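Local coordinates for succinate dehydrogenase (Membrane anchor subunit) (Mycolicibacterium smegmatis, PDB 7D6V), which anchors succinate dehydrogenase in the membrane, carries a Rieske-type iron-sulfur cluster and probably passes electrons from succinate oxidation on to quinone, at residues Leu36-Asn39 with Leu40-Ala44; Val46-Ala49 with Thr50-Phe54; Tyr116-Lys119 with Ala120-Ser124. One frame throughout, in Å; residues are numbered along the deposited sequence.

Contact 1: residues Leu36-Asn39 with Leu40-Ala44; sequences LLTN and LGLAA
Thr38 sets its methyl CG2 anti to the backbone N (chi1, measured to OG1, is -52°), and Leu42, one turn on, places CG anti to its own carbonyl carbon with chi1 -72°. The two side chains therefore run side by side in the same direction, and CG2 of Thr38 meets CD1 of Leu42 at 4.0 Å. The same torsion of Thr38 leaves OG1 beside the backbone N, from where it bonds back to the carbonyl O of Ala34. The hydroxyl is thus tied to the preceding turn while the methyl faces the following one. Leu36 and Leu40 form a looser apolar pair on another side of the helix, CB of Leu36 lying 4.5 Å from CD1 of Leu40. Continuous alpha-helical bonding underlies both pairs: Leu42 N reaches Thr38 O at 2.9 Å, and Leu40 N reaches Leu36 O, also at 2.9 Å, with an N-H...O angle of 175°. The four residues do not share surroundings. Leu36 and Leu40 are exposed, whereas Thr38 touches Ala120 and Ser124 of helix 115-124, and Leu42 packs on Tyr117 of that helix and on the bound phosphatidylethanolamine.

Contact 2: residues Val46-Ala49 with Thr50-Phe54; sequences VIYA and TIRAF
Val46 O accepts Thr50 N at 2.9 Å and Ile47 O accepts Ile51 N at 3.0 Å. Two further i to i+4 bonds follow, Arg52 N to Tyr48 O and Ala53 N to Ala49 O, both 2.9 Å, so the range 46-53 is unbroken alpha-helix. Val46 O has a second donor, the hydroxyl OG1 of Thr50, which turns back beside its own backbone N; the modelled length of this bond is too short to be taken at face value. Ile47 and Ile51 lie alongside one another, CG2 of the first 3.8 Å from CD1 of the second. The more distinctive pair is Tyr48 and Arg52. With CG anti to the backbone N (chi1 180°), the Tyr48 ring extends next to the Arg52 chain, and CG of Arg52 sits over one face, 4.0 Å from the Tyr48 ring centroid and 24° off the normal. This is a CH-pi contact made by the aliphatic stem; the guanidinium plane is inclined 48° to the ring. Beyond the stem, NE of Arg52 forms a salt bridge with Asp255, and NH1 and NH2 bond to the carbonyls of Ser57 and Ala58. A buried guanidinium with all three nitrogens engaged and a carboxylate at NE is likely to stay protonated, while the tyrosine face covers the apolar carbon leading to it.

Contact 3: residues Tyr116-Lys119 with Ala120-Ser124; sequences YYRK and AYYRS. With PEV ((1S)-2-{[(2-aminoethoxy)(hydroxy)phosphoryl]oxy}-1-[(palmitoyloxy)methyl]ethyl stearate), chain I.
Tyr121, one turn after Tyr117, carries its CB 4.1 Å from C41 of the bound phosphatidylethanolamine. At chi1 60° its CG stands between the backbone N and carbonyl carbon, the crowded position, which lays the ring back over the preceding turn. The lipid runs across one face of the ring: CD1 of Tyr121 is 3.7 Å from C41 and, on the other ortho side, CD2 of Tyr121 is 3.8 Å from C38, which stands over that face. Arg118 CA lies over the opposite face, 3.9 Å from the Tyr121 ring centroid and 18° off its normal, a CH-pi contact. The ring is therefore sandwiched between its own helix and the stearoyl chain. CZ of Tyr121 lies 3.7 Å from Arg118 CA, and at the tip the hydroxyl lies beside CG of Arg118 and bonds to Leu112 O and Gln152 NE2, fixing the ring's far end. Tyr122 turns another ring to the same lipid: C35 comes to its edge, 4.0 Å from CE1 of Tyr122, and CE2 of Tyr122 touches CB of Arg118 at 3.8 Å. At the methyl end of the acyl chain, C48 lies 4.0 Å from Tyr117 OH. Elsewhere on the helix, Lys119 NZ stands above one face of the Arg123 guanidinium, a pairing of like charges; the salt bridge from Arg123 to Glu211 of the neighbouring iron-sulfur subunit probably offsets it. Arg118 has its own carboxylate partner in Glu144. The helix ends with Ser124 giving both N and OG to Ala120 O. Tyr117, Tyr121 and Tyr122, set along a single acyl chain, make helix 115-124 one wall of a membrane lipid site, next to the iron-sulfur cluster pocket to which Tyr115 belongs.

In the fold
Contacts 1 and 2 are consecutive portions of helix 33-55, their centres 15 Å apart, whereas contact 3 lies on helix 115-124. Contact 1 is a surface contact, contact 2 is partly buried and contact 3 is buried. Helix 115-124 meets the first portion directly: CB of Ala120 packs 3.8 Å from CG2 of Thr38, and both helices contribute to the lipid pocket. Contacts 2 and 3 do not touch, their nearest atoms being about 8 Å apart. The chemistry follows this placement, from aliphatic pairs in contact 1, through an arginine paired with helix 240-264 in contact 2, to aromatic rings, lipid and a subunit interface in contact 3.

Contact 1: residues Leu36-Asn39 with Leu40-Ala44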
ATOM      1  N   LEU C  36     -29.447 -16.336  -6.748  1.00 15.64           N
ATOM      2  CA  LEU C  36     -30.869 -16.666  -6.784  1.00 15.64           C
ATOM      3  C   LEU C  36     -31.718 -15.426  -7.022  1.00 15.64           C
ATOM      4  O   LEU C  36     -32.658 -15.449  -7.822  1.00 15.64           O
ATOM      5  CB  LEU C  36     -31.297 -17.353  -5.488  1.00 15.64           C
ATOM      6  CG  LEU C  36     -30.815 -18.767  -5.202  1.00 15.64           C
ATOM      7  CD1 LEU C  36     -31.231 -19.172  -3.807  1.00 15.64           C
ATOM      8  CD2 LEU C  36     -31.414 -19.713  -6.216  1.00 15.64           C
ATOM      9  N   LEU C  37     -31.421 -14.338  -6.314  1.00 15.34           N
ATOM     10  CA  LEU C  37     -32.200 -13.122  -6.495  1.00 15.34           C
ATOM     11  C   LEU C  37     -32.069 -12.603  -7.919  1.00 15.34           C
ATOM     12  O   LEU C  37     -33.064 -12.199  -8.536  1.00 15.34           O
ATOM     13  CB  LEU C  37     -31.760 -12.065  -5.487  1.00 15.34           C
ATOM     14  CG  LEU C  37     -31.937 -12.469  -4.025  1.00 15.34           C
ATOM     15  CD1 LEU C  37     -31.644 -11.298  -3.111  1.00 15.34           C
ATOM     16  CD2 LEU C  37     -33.333 -13.008  -3.786  1.00 15.34           C
ATOM     17  N   THR C  38     -30.852 -12.636  -8.466  1.00 15.11           N
ATOM     18  CA  THR C  38     -30.650 -12.232  -9.852  1.00 15.11           C
ATOM     19  C   THR C  38     -31.471 -13.096 -10.799  1.00 15.11           C
ATOM     20  O   THR C  38     -32.122 -12.588 -11.719  1.00 15.11           O
ATOM     21  CB  THR C  38     -29.165 -12.310 -10.209  1.00 15.11           C
ATOM     22  OG1 THR C  38     -28.399 -11.596  -9.234  1.00 15.11           O
ATOM     23  CG2 THR C  38     -28.910 -11.709 -11.577  1.00 15.11           C
ATOM     24  N   ASN C  39     -31.464 -14.412 -10.577  1.00 15.14           N
ATOM     25  CA  ASN C  39     -32.156 -15.323 -11.481  1.00 15.14           C
ATOM     26  C   ASN C  39     -33.663 -15.114 -11.438  1.00 15.14           C
ATOM     27  O   ASN C  39     -34.315 -15.048 -12.484  1.00 15.14           O
ATOM     28  CB  ASN C  39     -31.801 -16.767 -11.141  1.00 15.14           C
ATOM     29  CG  ASN C  39     -30.502 -17.208 -11.771  1.00 15.14           C
ATOM     30  OD1 ASN C  39     -30.059 -16.640 -12.766  1.00 15.14           O
ATOM     31  ND2 ASN C  39     -29.879 -18.223 -11.193  1.00 15.14           N
ATOM     32  N   LEU C  40     -34.239 -15.012 -10.237  1.00 16.02           N
ATOM     33  CA  LEU C  40     -35.677 -14.768 -10.139  1.00 16.02           C
ATOM     34  C   LEU C  40     -36.070 -13.416 -10.722  1.00 16.02           C
ATOM     35  O   LEU C  40     -37.092 -13.314 -11.410  1.00 16.02           O
ATOM     36  CB  LEU C  40     -36.167 -14.899  -8.694  1.00 16.02           C
ATOM     37  CG  LEU C  40     -36.389 -16.299  -8.103  1.00 16.02           C
ATOM     38  CD1 LEU C  40     -35.134 -17.092  -7.817  1.00 16.02           C
ATOM     39  CD2 LEU C  40     -37.229 -16.176  -6.843  1.00 16.02           C
ATOM     40  N   GLY C  41     -35.283 -12.368 -10.474  1.00 15.66           N
ATOM     41  CA  GLY C  41     -35.619 -11.076 -11.051  1.00 15.66           C
ATOM     42  C   GLY C  41     -35.593 -11.095 -12.567  1.00 15.66           C
ATOM     43  O   GLY C  41     -36.529 -10.625 -13.230  1.00 15.66           O
ATOM     44  N   LEU C  42     -34.525 -11.659 -13.138  1.00 15.74           N
ATOM     45  CA  LEU C  42     -34.414 -11.732 -14.589  1.00 15.74           C
ATOM     46  C   LEU C  42     -35.524 -12.584 -15.186  1.00 15.74           C
ATOM     47  O   LEU C  42     -36.118 -12.213 -16.205  1.00 15.74           O
ATOM     48  CB  LEU C  42     -33.046 -12.285 -14.979  1.00 15.74           C
ATOM     49  CG  LEU C  42     -31.848 -11.360 -14.766  1.00 15.74           C
ATOM     50  CD1 LEU C  42     -30.571 -12.018 -15.257  1.00 15.74           C
ATOM     51  CD2 LEU C  42     -32.066 -10.033 -15.460  1.00 15.74           C
ATOM     52  N   ALA C  43     -35.824 -13.726 -14.563  1.00 16.31           N
ATOM     53  CA  ALA C  43     -36.865 -14.600 -15.088  1.00 16.31           C
ATOM     54  C   ALA C  43     -38.228 -13.929 -15.041  1.00 16.31           C
ATOM     55  O   ALA C  43     -39.002 -14.018 -16.001  1.00 16.31           O
ATOM     56  CB  ALA C  43     -36.887 -15.914 -14.309  1.00 16.31           C
ATOM     57  N   ALA C  44     -38.538 -13.248 -13.936  1.00 16.11           N
ATOM     58  CA  ALA C  44     -39.818 -12.559 -13.833  1.00 16.11           C
ATOM     59  C   ALA C  44     -39.948 -11.493 -14.908  1.00 16.11           C
ATOM     60  O   ALA C  44     -40.979 -11.408 -15.594  1.00 16.11           O
ATOM     61  CB  ALA C  44     -39.972 -11.946 -12.442  1.00 16.11           C
TER

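Contact 2: residues Val46-Ala49 with Thr50-Phe54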
ATOM      1  N   VAL C  46     -38.371 -11.280 -17.808  1.00 16.46           N
ATOM      2  CA  VAL C  46     -38.430 -11.859 -19.147  1.00 16.46           C
ATOM      3  C   VAL C  46     -39.809 -12.447 -19.416  1.00 16.46           C
ATOM      4  O   VAL C  46     -40.385 -12.245 -20.491  1.00 16.46           O
ATOM      5  CB  VAL C  46     -37.316 -12.904 -19.331  1.00 16.46           C
ATOM      6  CG1 VAL C  46     -37.528 -13.684 -20.613  1.00 16.46           C
ATOM      7  CG2 VAL C  46     -35.963 -12.225 -19.354  1.00 16.46           C
ATOM      8  N   ILE C  47     -40.366 -13.166 -18.440  1.00 16.58           N
ATOM      9  CA  ILE C  47     -41.684 -13.770 -18.620  1.00 16.58           C
ATOM     10  C   ILE C  47     -42.734 -12.693 -18.856  1.00 16.58           C
ATOM     11  O   ILE C  47     -43.516 -12.759 -19.818  1.00 16.58           O
ATOM     12  CB  ILE C  47     -42.038 -14.648 -17.407  1.00 16.58           C
ATOM     13  CG1 ILE C  47     -41.189 -15.918 -17.403  1.00 16.58           C
ATOM     14  CG2 ILE C  47     -43.513 -14.996 -17.409  1.00 16.58           C
ATOM     15  CD1 ILE C  47     -41.134 -16.608 -16.060  1.00 16.58           C
ATOM     16  N   TYR C  48     -42.763 -11.677 -17.986  1.00 16.08           N
ATOM     17  CA  TYR C  48     -43.769 -10.631 -18.125  1.00 16.08           C
ATOM     18  C   TYR C  48     -43.617  -9.900 -19.451  1.00 16.08           C
ATOM     19  O   TYR C  48     -44.604  -9.647 -20.149  1.00 16.08           O
ATOM     20  CB  TYR C  48     -43.680  -9.648 -16.957  1.00 16.08           C
ATOM     21  CG  TYR C  48     -44.696  -8.530 -17.032  1.00 16.08           C
ATOM     22  CD1 TYR C  48     -45.978  -8.700 -16.537  1.00 16.08           C
ATOM     23  CD2 TYR C  48     -44.375  -7.308 -17.605  1.00 16.08           C
ATOM     24  CE1 TYR C  48     -46.908  -7.686 -16.608  1.00 16.08           C
ATOM     25  CE2 TYR C  48     -45.299  -6.291 -17.679  1.00 16.08           C
ATOM     26  CZ  TYR C  48     -46.562  -6.484 -17.180  1.00 16.08           C
ATOM     27  OH  TYR C  48     -47.484  -5.470 -17.254  1.00 16.08           O
ATOM     28  N   ALA C  49     -42.379  -9.556 -19.814  1.00 16.43           N
ATOM     29  CA  ALA C  49     -42.149  -8.798 -21.035  1.00 16.43           C
ATOM     30  C   ALA C  49     -42.562  -9.591 -22.262  1.00 16.43           C
ATOM     31  O   ALA C  49     -43.203  -9.048 -23.165  1.00 16.43           O
ATOM     32  CB  ALA C  49     -40.681  -8.387 -21.127  1.00 16.43           C
ATOM     33  N   THR C  50     -42.220 -10.880 -22.311  1.00 17.12           N
ATOM     34  CA  THR C  50     -42.596 -11.696 -23.458  1.00 17.12           C
ATOM     35  C   THR C  50     -44.110 -11.804 -23.581  1.00 17.12           C
ATOM     36  O   THR C  50     -44.676 -11.583 -24.662  1.00 17.12           O
ATOM     37  CB  THR C  50     -41.971 -13.083 -23.336  1.00 17.12           C
ATOM     38  OG1 THR C  50     -40.622 -12.955 -22.873  1.00 17.12           O
ATOM     39  CG2 THR C  50     -41.977 -13.787 -24.680  1.00 17.12           C
ATOM     40  N   ILE C  51     -44.788 -12.128 -22.476  1.00 17.35           N
ATOM     41  CA  ILE C  51     -46.237 -12.292 -22.530  1.00 17.35           C
ATOM     42  C   ILE C  51     -46.904 -10.993 -22.966  1.00 17.35           C
ATOM     43  O   ILE C  51     -47.768 -10.983 -23.851  1.00 17.35           O
ATOM     44  CB  ILE C  51     -46.778 -12.777 -21.174  1.00 17.35           C
ATOM     45  CG1 ILE C  51     -46.231 -14.165 -20.845  1.00 17.35           C
ATOM     46  CG2 ILE C  51     -48.293 -12.798 -21.186  1.00 17.35           C
ATOM     47  CD1 ILE C  51     -46.650 -14.675 -19.483  1.00 17.35           C
ATOM     48  N   ARG C  52     -46.497  -9.870 -22.370  1.00 16.93           N
ATOM     49  CA  ARG C  52     -47.156  -8.608 -22.677  1.00 16.93           C
ATOM     50  C   ARG C  52     -46.827  -8.121 -24.081  1.00 16.93           C
ATOM     51  O   ARG C  52     -47.684  -7.523 -24.739  1.00 16.93           O
ATOM     52  CB  ARG C  52     -46.780  -7.554 -21.641  1.00 16.93           C
ATOM     53  CG  ARG C  52     -47.752  -7.485 -20.485  1.00 16.93           C
ATOM     54  CD  ARG C  52     -49.149  -7.172 -20.978  1.00 16.93           C
ATOM     55  NE  ARG C  52     -49.274  -5.779 -21.386  1.00 16.93           N
ATOM     56  CZ  ARG C  52     -50.282  -5.295 -22.100  1.00 16.93           C
ATOM     57  NH1 ARG C  52     -51.263  -6.094 -22.491  1.00 16.93           N
ATOM     58  NH2 ARG C  52     -50.308  -4.012 -22.422  1.00 16.93           N
ATOM     59  N   ALA C  53     -45.607  -8.368 -24.560  1.00 17.84           N
ATOM     60  CA  ALA C  53     -45.239  -7.951 -25.904  1.00 17.84           C
ATOM     61  C   ALA C  53     -45.970  -8.758 -26.963  1.00 17.84           C
ATOM     62  O   ALA C  53     -46.295  -8.224 -28.028  1.00 17.84           O
ATOM     63  CB  ALA C  53     -43.730  -8.075 -26.094  1.00 17.84           C
ATOM     64  N   PHE C  54     -46.237 -10.034 -26.704  1.00 19.33           N
ATOM     65  CA  PHE C  54     -46.956 -10.841 -27.679  1.00 19.33           C
ATOM     66  C   PHE C  54     -48.461 -10.874 -27.450  1.00 19.33           C
ATOM     67  O   PHE C  54     -49.171 -11.513 -28.232  1.00 19.33           O
ATOM     68  CB  PHE C  54     -46.402 -12.264 -27.694  1.00 19.33           C
ATOM     69  CG  PHE C  54     -45.096 -12.386 -28.411  1.00 19.33           C
ATOM     70  CD1 PHE C  54     -45.056 -12.419 -29.792  1.00 19.33           C
ATOM     71  CD2 PHE C  54     -43.908 -12.449 -27.709  1.00 19.33           C
ATOM     72  CE1 PHE C  54     -43.859 -12.522 -30.455  1.00 19.33           C
ATOM     73  CE2 PHE C  54     -42.707 -12.554 -28.371  1.00 19.33           C
ATOM     74  CZ  PHE C  54     -42.682 -12.590 -29.745  1.00 19.33           C
TER

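Contact 3: residues Tyr116-Lys119 with Ala120-Ser124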
ATOM      1  N   TYR C 116     -23.015  -4.373 -16.880  1.00 11.59           N
ATOM      2  CA  TYR C 116     -23.551  -4.864 -15.615  1.00 11.59           C
ATOM      3  C   TYR C 116     -24.288  -6.185 -15.797  1.00 11.59           C
ATOM      4  O   TYR C 116     -24.102  -7.124 -15.017  1.00 11.59           O
ATOM      5  CB  TYR C 116     -24.482  -3.842 -14.968  1.00 11.59           C
ATOM      6  CG  TYR C 116     -25.279  -4.498 -13.868  1.00 11.59           C
ATOM      7  CD1 TYR C 116     -24.653  -4.953 -12.716  1.00 11.59           C
ATOM      8  CD2 TYR C 116     -26.640  -4.717 -14.003  1.00 11.59           C
ATOM      9  CE1 TYR C 116     -25.360  -5.586 -11.726  1.00 11.59           C
ATOM     10  CE2 TYR C 116     -27.358  -5.345 -13.012  1.00 11.59           C
ATOM     11  CZ  TYR C 116     -26.713  -5.774 -11.874  1.00 11.59           C
ATOM     12  OH  TYR C 116     -27.423  -6.400 -10.879  1.00 11.59           O
ATOM     13  N   TYR C 117     -25.145  -6.270 -16.814  1.00 11.66           N
ATOM     14  CA  TYR C 117     -25.924  -7.486 -17.009  1.00 11.66           C
ATOM     15  C   TYR C 117     -25.031  -8.672 -17.331  1.00 11.66           C
ATOM     16  O   TYR C 117     -25.331  -9.801 -16.929  1.00 11.66           O
ATOM     17  CB  TYR C 117     -26.959  -7.279 -18.112  1.00 11.66           C
ATOM     18  CG  TYR C 117     -28.207  -6.577 -17.643  1.00 11.66           C
ATOM     19  CD1 TYR C 117     -29.186  -7.257 -16.938  1.00 11.66           C
ATOM     20  CD2 TYR C 117     -28.407  -5.233 -17.904  1.00 11.66           C
ATOM     21  CE1 TYR C 117     -30.326  -6.616 -16.507  1.00 11.66           C
ATOM     22  CE2 TYR C 117     -29.541  -4.585 -17.478  1.00 11.66           C
ATOM     23  CZ  TYR C 117     -30.498  -5.280 -16.782  1.00 11.66           C
ATOM     24  OH  TYR C 117     -31.631  -4.631 -16.360  1.00 11.66           O
ATOM     25  N   ARG C 118     -23.930  -8.436 -18.046  1.00 11.92           N
ATOM     26  CA  ARG C 118     -22.986  -9.513 -18.308  1.00 11.92           C
ATOM     27  C   ARG C 118     -22.427 -10.070 -17.011  1.00 11.92           C
ATOM     28  O   ARG C 118     -22.364 -11.288 -16.834  1.00 11.92           O
ATOM     29  CB  ARG C 118     -21.861  -9.023 -19.216  1.00 11.92           C
ATOM     30  CG  ARG C 118     -22.160  -9.181 -20.688  1.00 11.92           C
ATOM     31  CD  ARG C 118     -21.677  -7.998 -21.480  1.00 11.92           C
ATOM     32  NE  ARG C 118     -20.242  -8.070 -21.723  1.00 11.92           N
ATOM     33  CZ  ARG C 118     -19.525  -7.086 -22.245  1.00 11.92           C
ATOM     34  NH1 ARG C 118     -20.111  -5.948 -22.583  1.00 11.92           N
ATOM     35  NH2 ARG C 118     -18.226  -7.240 -22.431  1.00 11.92           N
ATOM     36  N   LYS C 119     -22.034  -9.195 -16.084  1.00 11.91           N
ATOM     37  CA  LYS C 119     -21.630  -9.646 -14.757  1.00 11.91           C
ATOM     38  C   LYS C 119     -22.719 -10.487 -14.111  1.00 11.91           C
ATOM     39  O   LYS C 119     -22.463 -11.599 -13.625  1.00 11.91           O
ATOM     40  CB  LYS C 119     -21.308  -8.443 -13.874  1.00 11.91           C
ATOM     41  CG  LYS C 119     -20.905  -8.819 -12.466  1.00 11.91           C
ATOM     42  CD  LYS C 119     -20.683  -7.606 -11.594  1.00 11.91           C
ATOM     43  CE  LYS C 119     -21.893  -7.330 -10.736  1.00 11.91           C
ATOM     44  NZ  LYS C 119     -21.999  -8.320  -9.632  1.00 11.91           N
ATOM     45  N   ALA C 120     -23.950  -9.972 -14.120  1.00 11.94           N
ATOM     46  CA  ALA C 120     -25.051 -10.626 -13.429  1.00 11.94           C
ATOM     47  C   ALA C 120     -25.270 -12.039 -13.946  1.00 11.94           C
ATOM     48  O   ALA C 120     -25.297 -12.996 -13.165  1.00 11.94           O
ATOM     49  CB  ALA C 120     -26.324  -9.794 -13.570  1.00 11.94           C
ATOM     50  N   TYR C 121     -25.395 -12.207 -15.264  1.00 12.66           N
ATOM     51  CA  TYR C 121     -25.703 -13.554 -15.723  1.00 12.66           C
ATOM     52  C   TYR C 121     -24.471 -14.437 -15.879  1.00 12.66           C
ATOM     53  O   TYR C 121     -24.611 -15.652 -15.757  1.00 12.66           O
ATOM     54  CB  TYR C 121     -26.538 -13.559 -17.015  1.00 12.66           C
ATOM     55  CG  TYR C 121     -25.979 -12.900 -18.254  1.00 12.66           C
ATOM     56  CD1 TYR C 121     -26.560 -11.752 -18.767  1.00 12.66           C
ATOM     57  CD2 TYR C 121     -24.903 -13.447 -18.936  1.00 12.66           C
ATOM     58  CE1 TYR C 121     -26.075 -11.155 -19.905  1.00 12.66           C
ATOM     59  CE2 TYR C 121     -24.406 -12.854 -20.073  1.00 12.66           C
ATOM     60  CZ  TYR C 121     -24.997 -11.709 -20.553  1.00 12.66           C
ATOM     61  OH  TYR C 121     -24.509 -11.115 -21.689  1.00 12.66           O
ATOM     62  N   TYR C 122     -23.269 -13.882 -16.068  1.00 12.31           N
ATOM     63  CA  TYR C 122     -22.074 -14.715 -15.996  1.00 12.31           C
ATOM     64  C   TYR C 122     -21.931 -15.325 -14.611  1.00 12.31           C
ATOM     65  O   TYR C 122     -21.468 -16.461 -14.469  1.00 12.31           O
ATOM     66  CB  TYR C 122     -20.823 -13.905 -16.340  1.00 12.31           C
ATOM     67  CG  TYR C 122     -20.647 -13.584 -17.803  1.00 12.31           C
ATOM     68  CD1 TYR C 122     -21.175 -14.404 -18.785  1.00 12.31           C
ATOM     69  CD2 TYR C 122     -19.938 -12.462 -18.200  1.00 12.31           C
ATOM     70  CE1 TYR C 122     -21.015 -14.105 -20.118  1.00 12.31           C
ATOM     71  CE2 TYR C 122     -19.773 -12.157 -19.527  1.00 12.31           C
ATOM     72  CZ  TYR C 122     -20.312 -12.981 -20.482  1.00 12.31           C
ATOM     73  OH  TYR C 122     -20.144 -12.677 -21.810  1.00 12.31           O
ATOM     74  N   ARG C 123     -22.311 -14.579 -13.571  1.00 12.44           N
ATOM     75  CA  ARG C 123     -22.324 -15.154 -12.231  1.00 12.44           C
ATOM     76  C   ARG C 123     -23.474 -16.140 -12.055  1.00 12.44           C
ATOM     77  O   ARG C 123     -23.279 -17.249 -11.547  1.00 12.44           O
ATOM     78  CB  ARG C 123     -22.406 -14.046 -11.185  1.00 12.44           C
ATOM     79  CG  ARG C 123     -21.115 -13.291 -10.971  1.00 12.44           C
ATOM     80  CD  ARG C 123     -21.002 -12.842  -9.535  1.00 12.44           C
ATOM     81  NE  ARG C 123     -20.000 -11.802  -9.352  1.00 12.44           N
ATOM     82  CZ  ARG C 123     -19.611 -11.350  -8.167  1.00 12.44           C
ATOM     83  NH1 ARG C 123     -20.139 -11.854  -7.062  1.00 12.44           N
ATOM     84  NH2 ARG C 123     -18.692 -10.401  -8.085  1.00 12.44           N
ATOM     85  N   SER C 124     -24.680 -15.761 -12.481  1.00 13.70           N
ATOM     86  CA  SER C 124     -25.887 -16.479 -12.086  1.00 13.70           C
ATOM     87  C   SER C 124     -26.194 -17.687 -12.965  1.00 13.70           C
ATOM     88  O   SER C 124     -26.483 -18.769 -12.447  1.00 13.70           O
ATOM     89  CB  SER C 124     -27.080 -15.522 -12.090  1.00 13.70           C
ATOM     90  OG  SER C 124     -26.854 -14.428 -11.225  1.00 13.70           O
TER
HETATM   91  C48 PEV I 302     -33.571  -7.046 -18.821  1.00 18.60           C
HETATM   92  C47 PEV I 302     -33.684  -8.000 -20.004  1.00 18.60           C
HETATM   93  C46 PEV I 302     -32.341  -8.659 -20.294  1.00 18.60           C
HETATM   94  C45 PEV I 302     -32.090  -9.809 -19.328  1.00 18.60           C
HETATM   95  C44 PEV I 302     -31.298 -10.933 -19.983  1.00 18.60           C
HETATM   96  C43 PEV I 302     -30.698 -11.878 -18.951  1.00 18.60           C
HETATM   97  C42 PEV I 302     -30.755 -13.317 -19.437  1.00 18.60           C
HETATM   98  C41 PEV I 302     -29.392 -13.784 -19.921  1.00 18.60           C
HETATM   99  C40 PEV I 302     -29.276 -15.299 -19.888  1.00 18.60           C
HETATM  100  C39 PEV I 302     -28.626 -15.817 -21.158  1.00 18.60           C
HETATM  101  C38 PEV I 302     -27.119 -15.625 -21.088  1.00 18.60           C
HETATM  102  C37 PEV I 302     -26.446 -16.820 -20.428  1.00 18.60           C
HETATM  103  C36 PEV I 302     -25.289 -17.329 -21.268  1.00 18.60           C
HETATM  104  C35 PEV I 302     -23.962 -16.784 -20.758  1.00 18.60           C
HETATM  105  C34 PEV I 302     -22.829 -17.739 -21.095  1.00 18.60           C
HETATM  106  C33 PEV I 302     -22.872 -18.140 -22.560  1.00 18.60           C
HETATM  107  C32 PEV I 302     -22.216 -19.496 -22.763  1.00 18.60           C
HETATM  108  C31 PEV I 302     -20.752 -19.339 -23.134  1.00 18.60           C
HETATM  109  O31 PEV I 302     -19.993 -18.874 -22.356  1.00 18.60           O
HETATM  110  O2  PEV I 302     -20.307 -19.749 -24.389  1.00 18.60           O
HETATM  111  C2  PEV I 302     -19.458 -20.852 -24.324  1.00 18.60           C
HETATM  112  C1  PEV I 302     -18.021 -20.358 -24.422  1.00 18.60           C
HETATM  113  O3P PEV I 302     -17.541 -20.151 -23.125  1.00 18.60           O
HETATM  114  P   PEV I 302     -16.251 -21.034 -22.608  1.00 18.60           P
HETATM  115  O1P PEV I 302     -16.706 -22.396 -22.151  1.00 18.60           O
HETATM  116  O2P PEV I 302     -15.577 -20.312 -21.470  1.00 18.60           O
HETATM  117  O4P PEV I 302     -15.203 -21.219 -23.863  1.00 18.60           O
HETATM  118  C4  PEV I 302     -15.202 -22.430 -24.561  1.00 18.60           C
HETATM  119  C5  PEV I 302     -14.963 -22.127 -26.039  1.00 18.60           C
HETATM  120  N6  PEV I 302     -15.449 -23.219 -26.861  1.00 18.60           N
HETATM  121  C3  PEV I 302     -19.779 -21.800 -25.475  1.00 18.60           C
HETATM  122  O3  PEV I 302     -21.166 -21.978 -25.494  1.00 18.60           O
HETATM  123  C11 PEV I 302     -21.808 -21.400 -26.594  1.00 18.60           C
HETATM  124  O11 PEV I 302     -21.548 -21.760 -27.691  1.00 18.60           O
HETATM  125  C12 PEV I 302     -22.835 -20.292 -26.384  1.00 18.60           C
HETATM  126  C13 PEV I 302     -24.112 -20.535 -27.183  1.00 18.60           C
HETATM  127  C14 PEV I 302     -25.296 -19.756 -26.620  1.00 18.60           C
HETATM  128  C15 PEV I 302     -24.959 -18.289 -26.366  1.00 18.60           C
HETATM  129  C16 PEV I 302     -25.872 -17.362 -27.162  1.00 18.60           C
HETATM  130  C17 PEV I 302     -26.311 -16.116 -26.394  1.00 18.60           C
HETATM  131  C18 PEV I 302     -25.697 -16.006 -24.998  1.00 18.60           C
HETATM  132  C19 PEV I 302     -24.951 -14.691 -24.772  1.00 18.60           C
HETATM  133  C20 PEV I 302     -24.816 -13.846 -26.038  1.00 18.60           C
HETATM  134  C21 PEV I 302     -24.537 -12.380 -25.716  1.00 18.60           C
HETATM  135  C22 PEV I 302     -24.895 -11.455 -26.876  1.00 18.60           C
HETATM  136  C23 PEV I 302     -23.711 -11.131 -27.784  1.00 18.60           C
HETATM  137  C24 PEV I 302     -24.150 -11.060 -29.241  1.00 18.60           C
HETATM  138  C25 PEV I 302     -24.790  -9.718 -29.583  1.00 18.60           C
HETATM  139  C26 PEV I 302     -26.217  -9.883 -30.097  1.00 18.60           C